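Local structure of NOL1/NOP2/sun family protein (Enterococcus faecium, 3M4X) at residues A[233-243]-A[286-297]. The protein probably methylates ribosomal RNA, as an RsmF-like member of the NOL1/NOP2/sun family that joins a methyltransferase domain to an RNA-binding PUA-like domain. Numbering follows the deposited sequence.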
ATOM      1  N   SER A 233     -10.228  -6.507   7.853  1.00 33.89           N
ATOM      2  CA  SER A 233      -9.730  -7.726   7.236  1.00 35.62           C
ATOM      3  C   SER A 233      -8.735  -8.451   8.103  1.00 34.76           C
ATOM      4  O   SER A 233      -8.112  -7.879   9.006  1.00 34.32           O
ATOM      5  CB  SER A 233      -9.085  -7.439   5.891  1.00 33.11           C
ATOM      6  OG  SER A 233      -7.753  -6.993   6.077  1.00 45.32           O
ATOM      7  N   THR A 234      -8.556  -9.720   7.775  1.00 33.76           N
ATOM      8  CA  THR A 234      -7.758 -10.590   8.593  1.00 35.66           C
ATOM      9  C   THR A 234      -7.219 -11.707   7.701  1.00 38.58           C
ATOM     10  O   THR A 234      -7.828 -12.037   6.686  1.00 39.30           O
ATOM     11  CB  THR A 234      -8.659 -11.111   9.732  1.00 42.32           C
ATOM     12  OG1 THR A 234      -8.164 -10.645  10.996  1.00 49.38           O
ATOM     13  CG2 THR A 234      -8.774 -12.606   9.697  1.00 26.77           C
ATOM     14  N   CYS A 235      -6.062 -12.263   8.043  1.00 37.64           N
ATOM     15  CA  CYS A 235      -5.558 -13.418   7.307  1.00 39.92           C
ATOM     16  C   CYS A 235      -5.650 -14.675   8.168  1.00 42.46           C
ATOM     17  O   CYS A 235      -4.721 -15.465   8.254  1.00 41.03           O
ATOM     18  CB  CYS A 235      -4.131 -13.185   6.788  1.00 45.04           C
ATOM     19  SG  CYS A 235      -2.896 -12.865   8.063  1.00 70.53           S
ATOM     20  N   THR A 236      -6.790 -14.845   8.821  1.00 46.41           N
ATOM     21  CA  THR A 236      -7.007 -15.993   9.673  1.00 46.06           C
ATOM     22  C   THR A 236      -8.422 -16.472   9.451  1.00 43.67           C
ATOM     23  O   THR A 236      -9.251 -15.737   8.909  1.00 38.76           O
ATOM     24  CB  THR A 236      -6.791 -15.661  11.161  1.00 46.12           C
ATOM     25  OG1 THR A 236      -6.616 -16.880  11.894  1.00 49.91           O
ATOM     26  CG2 THR A 236      -7.987 -14.870  11.742  1.00 29.81           C
ATOM     27  N   PHE A 237      -8.692 -17.700   9.873  1.00 38.87           N
ATOM     28  CA  PHE A 237      -9.995 -18.323   9.656  1.00 44.73           C
ATOM     29  C   PHE A 237     -10.900 -18.232  10.884  1.00 41.54           C
ATOM     30  O   PHE A 237     -12.114 -18.433  10.785  1.00 38.92           O
ATOM     31  CB  PHE A 237      -9.825 -19.805   9.260  1.00 45.24           C
ATOM     32  CG  PHE A 237      -8.997 -20.013   8.024  1.00 44.72           C
ATOM     33  CD1 PHE A 237      -7.724 -20.568   8.106  1.00 47.47           C
ATOM     34  CD2 PHE A 237      -9.484 -19.645   6.780  1.00 44.09           C
ATOM     35  CE1 PHE A 237      -6.955 -20.759   6.965  1.00 49.93           C
ATOM     36  CE2 PHE A 237      -8.718 -19.821   5.634  1.00 44.73           C
ATOM     37  CZ  PHE A 237      -7.451 -20.385   5.726  1.00 47.90           C
ATOM     38  N   ALA A 238     -10.319 -17.933  12.040  1.00 39.56           N
ATOM     39  CA  ALA A 238     -11.072 -18.008  13.295  1.00 38.47           C
ATOM     40  C   ALA A 238     -12.304 -17.114  13.326  1.00 37.47           C
ATOM     41  O   ALA A 238     -12.223 -15.923  13.014  1.00 40.52           O
ATOM     42  CB  ALA A 238     -10.167 -17.717  14.488  1.00 41.40           C
ATOM     43  N   PRO A 239     -13.459 -17.697  13.690  1.00 39.54           N
ATOM     44  CA  PRO A 239     -14.663 -16.905  13.958  1.00 36.51           C
ATOM     45  C   PRO A 239     -14.361 -15.818  14.970  1.00 36.72           C
ATOM     46  O   PRO A 239     -14.856 -14.706  14.819  1.00 38.12           O
ATOM     47  CB  PRO A 239     -15.628 -17.929  14.573  1.00 34.90           C
ATOM     48  CG  PRO A 239     -15.199 -19.250  13.928  1.00 39.88           C
ATOM     49  CD  PRO A 239     -13.703 -19.152  13.803  1.00 39.56           C
ATOM     50  N   GLU A 240     -13.562 -16.133  15.988  1.00 38.01           N
ATOM     51  CA  GLU A 240     -13.304 -15.176  17.063  1.00 42.52           C
ATOM     52  C   GLU A 240     -12.745 -13.855  16.528  1.00 40.56           C
ATOM     53  O   GLU A 240     -12.974 -12.809  17.113  1.00 36.79           O
ATOM     54  CB  GLU A 240     -12.382 -15.767  18.135  1.00 41.89           C
ATOM     55  CG  GLU A 240     -12.987 -16.943  18.924  1.00 42.92           C
ATOM     56  CD  GLU A 240     -12.899 -18.269  18.165  1.00 49.15           C
ATOM     57  OE1 GLU A 240     -12.359 -18.294  17.037  1.00 44.89           O
ATOM     58  OE2 GLU A 240     -13.370 -19.292  18.695  1.00 59.34           O
ATOM     59  N   GLU A 241     -12.043 -13.912  15.399  1.00 42.46           N
ATOM     60  CA  GLU A 241     -11.412 -12.725  14.816  1.00 42.27           C
ATOM     61  C   GLU A 241     -12.146 -12.147  13.611  1.00 38.41           C
ATOM     62  O   GLU A 241     -11.803 -11.075  13.129  1.00 32.65           O
ATOM     63  CB  GLU A 241      -9.968 -13.031  14.435  1.00 38.75           C
ATOM     64  CG  GLU A 241      -9.131 -13.423  15.621  1.00 42.79           C
ATOM     65  CD  GLU A 241      -7.845 -14.062  15.215  1.00 53.58           C
ATOM     66  OE1 GLU A 241      -7.768 -15.313  15.247  1.00 53.17           O
ATOM     67  OE2 GLU A 241      -6.915 -13.314  14.852  1.00 60.74           O
ATOM     68  N   ASN A 242     -13.157 -12.863  13.137  1.00 39.57           N
ATOM     69  CA  ASN A 242     -13.891 -12.474  11.950  1.00 37.25           C
ATOM     70  C   ASN A 242     -15.351 -12.140  12.260  1.00 36.57           C
ATOM     71  O   ASN A 242     -15.672 -10.996  12.590  1.00 43.50           O
ATOM     72  CB  ASN A 242     -13.798 -13.578  10.894  1.00 43.06           C
ATOM     73  CG  ASN A 242     -12.353 -13.888  10.482  1.00 47.05           C
ATOM     74  OD1 ASN A 242     -12.070 -14.944   9.910  1.00 47.16           O
ATOM     75  ND2 ASN A 242     -11.440 -12.970  10.776  1.00 43.15           N
ATOM     76  N   GLU A 243     -16.240 -13.121  12.144  1.00 34.79           N
ATOM     77  CA  GLU A 243     -17.667 -12.867  12.387  1.00 37.11           C
ATOM     78  C   GLU A 243     -17.955 -12.306  13.782  1.00 37.28           C
ATOM     79  O   GLU A 243     -18.909 -11.551  13.960  1.00 37.22           O
ATOM     80  CB  GLU A 243     -18.522 -14.128  12.186  1.00 32.79           C
ATOM     81  CG  GLU A 243     -18.648 -14.619  10.756  1.00 34.01           C
ATOM     82  CD  GLU A 243     -17.508 -15.549  10.344  1.00 42.29           C
ATOM     83  OE1 GLU A 243     -16.556 -15.705  11.136  1.00 44.92           O
ATOM     84  OE2 GLU A 243     -17.561 -16.116   9.224  1.00 39.43           O
ATOM     85  N   TRP A 286     -11.413 -19.422   1.303  1.00 39.10           N
ATOM     86  CA  TRP A 286     -10.943 -20.706   1.817  1.00 45.12           C
ATOM     87  C   TRP A 286     -10.001 -21.333   0.787  1.00 51.27           C
ATOM     88  O   TRP A 286     -10.312 -21.353  -0.405  1.00 51.33           O
ATOM     89  CB  TRP A 286     -12.116 -21.657   2.054  1.00 43.57           C
ATOM     90  CG  TRP A 286     -13.107 -21.286   3.159  1.00 42.72           C
ATOM     91  CD1 TRP A 286     -14.354 -20.745   2.996  1.00 36.53           C
ATOM     92  CD2 TRP A 286     -12.947 -21.499   4.573  1.00 40.96           C
ATOM     93  NE1 TRP A 286     -14.966 -20.583   4.219  1.00 37.57           N
ATOM     94  CE2 TRP A 286     -14.127 -21.044   5.201  1.00 38.00           C
ATOM     95  CE3 TRP A 286     -11.922 -22.026   5.366  1.00 37.46           C
ATOM     96  CZ2 TRP A 286     -14.304 -21.091   6.587  1.00 36.57           C
ATOM     97  CZ3 TRP A 286     -12.099 -22.071   6.741  1.00 38.44           C
ATOM     98  CH2 TRP A 286     -13.283 -21.609   7.339  1.00 34.49           C
ATOM     99  N   PRO A 287      -8.849 -21.847   1.240  1.00 52.34           N
ATOM    100  CA  PRO A 287      -7.819 -22.381   0.332  1.00 48.67           C
ATOM    101  C   PRO A 287      -8.291 -23.625  -0.432  1.00 46.37           C
ATOM    102  O   PRO A 287      -7.832 -23.896  -1.536  1.00 46.09           O
ATOM    103  CB  PRO A 287      -6.667 -22.757   1.275  1.00 49.38           C
ATOM    104  CG  PRO A 287      -7.016 -22.180   2.619  1.00 53.29           C
ATOM    105  CD  PRO A 287      -8.494 -22.012   2.658  1.00 52.54           C
ATOM    106  N   HIS A 288      -9.197 -24.389   0.158  1.00 42.67           N
ATOM    107  CA  HIS A 288      -9.671 -25.600  -0.492  1.00 49.45           C
ATOM    108  C   HIS A 288     -10.795 -25.325  -1.490  1.00 52.80           C
ATOM    109  O   HIS A 288     -11.215 -26.219  -2.221  1.00 57.16           O
ATOM    110  CB  HIS A 288     -10.125 -26.617   0.556  1.00 52.20           C
ATOM    111  CG  HIS A 288     -11.294 -26.165   1.377  1.00 50.41           C
ATOM    112  ND1 HIS A 288     -11.195 -25.178   2.338  1.00 45.01           N
ATOM    113  CD2 HIS A 288     -12.583 -26.576   1.390  1.00 48.64           C
ATOM    114  CE1 HIS A 288     -12.377 -25.000   2.902  1.00 46.21           C
ATOM    115  NE2 HIS A 288     -13.235 -25.836   2.347  1.00 44.06           N
ATOM    116  N   LYS A 289     -11.248 -24.076  -1.530  1.00 49.91           N
ATOM    117  CA  LYS A 289     -12.498 -23.711  -2.190  1.00 53.63           C
ATOM    118  C   LYS A 289     -12.270 -22.607  -3.210  1.00 56.28           C
ATOM    119  O   LYS A 289     -12.744 -22.679  -4.342  1.00 57.94           O
ATOM    120  CB  LYS A 289     -13.490 -23.184  -1.144  1.00 53.75           C
ATOM    121  CG  LYS A 289     -14.778 -23.971  -1.007  1.00 58.57           C
ATOM    122  CD  LYS A 289     -15.765 -23.174  -0.170  1.00 66.07           C
ATOM    123  CE  LYS A 289     -17.137 -23.834  -0.060  1.00 71.16           C
ATOM    124  NZ  LYS A 289     -18.118 -22.899   0.573  1.00 72.25           N
ATOM    125  N   ASP A 290     -11.559 -21.571  -2.774  1.00 56.28           N
ATOM    126  CA  ASP A 290     -11.358 -20.363  -3.557  1.00 51.60           C
ATOM    127  C   ASP A 290      -9.904 -20.254  -3.956  1.00 57.29           C
ATOM    128  O   ASP A 290      -9.098 -21.119  -3.635  1.00 59.58           O
ATOM    129  CB  ASP A 290     -11.730 -19.136  -2.730  1.00 46.12           C
ATOM    130  CG  ASP A 290     -13.120 -19.220  -2.159  1.00 46.49           C
ATOM    131  OD1 ASP A 290     -14.071 -19.398  -2.945  1.00 48.71           O
ATOM    132  OD2 ASP A 290     -13.261 -19.115  -0.924  1.00 49.48           O
ATOM    133  N   GLN A 291      -9.568 -19.174  -4.650  1.00 63.31           N
ATOM    134  CA  GLN A 291      -8.184 -18.911  -5.002  1.00 65.29           C
ATOM    135  C   GLN A 291      -7.488 -18.182  -3.860  1.00 59.70           C
ATOM    136  O   GLN A 291      -8.103 -17.369  -3.175  1.00 67.09           O
ATOM    137  CB  GLN A 291      -8.116 -18.099  -6.293  1.00 69.23           C
ATOM    138  CG  GLN A 291      -8.446 -18.934  -7.502  1.00 77.36           C
ATOM    139  CD  GLN A 291      -7.717 -20.263  -7.457  1.00 88.93           C
ATOM    140  OE1 GLN A 291      -6.528 -20.318  -7.126  1.00 89.68           O
ATOM    141  NE2 GLN A 291      -8.429 -21.348  -7.771  1.00 92.77           N
ATOM    142  N   GLY A 292      -6.219 -18.491  -3.634  1.00 48.67           N
ATOM    143  CA  GLY A 292      -5.451 -17.787  -2.627  1.00 45.50           C
ATOM    144  C   GLY A 292      -5.361 -18.461  -1.272  1.00 46.14           C
ATOM    145  O   GLY A 292      -5.931 -19.527  -1.041  1.00 47.59           O
ATOM    146  N   GLU A 293      -4.670 -17.791  -0.358  1.00 39.58           N
ATOM    147  CA  GLU A 293      -4.243 -18.385   0.892  1.00 40.09           C
ATOM    148  C   GLU A 293      -5.300 -18.437   1.994  1.00 45.18           C
ATOM    149  O   GLU A 293      -5.363 -19.404   2.763  1.00 51.16           O
ATOM    150  CB  GLU A 293      -2.984 -17.674   1.378  1.00 41.58           C
ATOM    151  CG  GLU A 293      -1.792 -17.951   0.471  1.00 43.52           C
ATOM    152  CD  GLU A 293      -1.550 -19.444   0.306  1.00 44.38           C
ATOM    153  OE1 GLU A 293      -1.619 -19.953  -0.835  1.00 44.90           O
ATOM    154  OE2 GLU A 293      -1.315 -20.113   1.331  1.00 50.35           O
ATOM    155  N   GLY A 294      -6.137 -17.414   2.069  1.00 41.35           N
ATOM    156  CA  GLY A 294      -7.106 -17.339   3.140  1.00 47.11           C
ATOM    157  C   GLY A 294      -7.209 -15.932   3.693  1.00 47.09           C
ATOM    158  O   GLY A 294      -6.226 -15.342   4.141  1.00 41.90           O
ATOM    159  N   HIS A 295      -8.419 -15.397   3.655  1.00 47.72           N
ATOM    160  CA  HIS A 295      -8.675 -14.045   4.114  1.00 41.07           C
ATOM    161  C   HIS A 295     -10.123 -13.897   4.551  1.00 38.86           C
ATOM    162  O   HIS A 295     -11.013 -14.634   4.111  1.00 40.43           O
ATOM    163  CB  HIS A 295      -8.345 -13.036   3.006  1.00 39.99           C
ATOM    164  CG  HIS A 295      -7.123 -12.211   3.284  1.00 42.14           C
ATOM    165  ND1 HIS A 295      -5.852 -12.611   2.918  1.00 48.65           N
ATOM    166  CD2 HIS A 295      -6.974 -11.018   3.906  1.00 40.17           C
ATOM    167  CE1 HIS A 295      -4.977 -11.698   3.299  1.00 48.18           C
ATOM    168  NE2 HIS A 295      -5.633 -10.718   3.899  1.00 48.07           N
ATOM    169  N   PHE A 296     -10.342 -12.946   5.444  1.00 36.38           N
ATOM    170  CA  PHE A 296     -11.674 -12.495   5.796  1.00 34.86           C
ATOM    171  C   PHE A 296     -11.727 -10.989   5.538  1.00 31.58           C
ATOM    172  O   PHE A 296     -10.801 -10.275   5.904  1.00 32.92           O
ATOM    173  CB  PHE A 296     -11.934 -12.789   7.279  1.00 30.94           C
ATOM    174  CG  PHE A 296     -13.244 -12.282   7.778  1.00 31.48           C
ATOM    175  CD1 PHE A 296     -14.417 -12.990   7.531  1.00 32.45           C
ATOM    176  CD2 PHE A 296     -13.309 -11.112   8.528  1.00 34.12           C
ATOM    177  CE1 PHE A 296     -15.637 -12.532   8.012  1.00 32.24           C
ATOM    178  CE2 PHE A 296     -14.524 -10.644   9.014  1.00 26.09           C
ATOM    179  CZ  PHE A 296     -15.684 -11.353   8.755  1.00 34.40           C
ATOM    180  N   VAL A 297     -12.791 -10.514   4.899  1.00 31.42           N
ATOM    181  CA  VAL A 297     -12.986  -9.082   4.705  1.00 35.06           C
ATOM    182  C   VAL A 297     -14.420  -8.646   4.938  1.00 36.00           C
ATOM    183  O   VAL A 297     -15.353  -9.350   4.574  1.00 32.42           O
ATOM    184  CB  VAL A 297     -12.595  -8.601   3.287  1.00 40.20           C
ATOM    185  CG1 VAL A 297     -12.673  -7.077   3.227  1.00 36.07           C
ATOM    186  CG2 VAL A 297     -11.209  -9.031   2.965  1.00 49.83           C
TER
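Thr234 and Phe296 form an antiparallel hydrogen-bonded pair where strands 228-234 and 295-302 meet in the Rossmann-like methyltransferase sheet. The evidence is reciprocal: Phe296 N reaches Thr234 O at 2.9 Å and 168°, and Thr234 N returns a more bent bond to Phe296 O at 3.0 Å. Past the strand end the chain of 233-243 leaves the sheet, and the ring end of Phe237 comes close to 286-297. With CG anti to the carbonyl carbon (chi1 -58°), the side chain runs out along Trp286 and Pro287: CB and CG lie near Trp286 CZ3, CD2 comes to 3.6 Å from that atom, CE2 meets Pro287 CD and Gly294 CA, and CZ ends 3.6 Å from Pro287 CG. The Phe237 and Trp286 six-membered rings are nearly parallel, yet a centroid separation of 5.2 Å shows them slid apart with little overlap. Tyr16 of helix 10-20 also packs on Phe237. The Asn242 side chain lies over one face of the Phe296 ring, CB above the centre and the amide nearly parallel (6°) over its CG end, though the modelled spacing is too tight to rely on. The Glu243 carboxylate forms a salt bridge with Arg284. Over one face of the His295 ring, displaced toward its rim, sits Cys235 CB, 3.9 Å from His295 CE1.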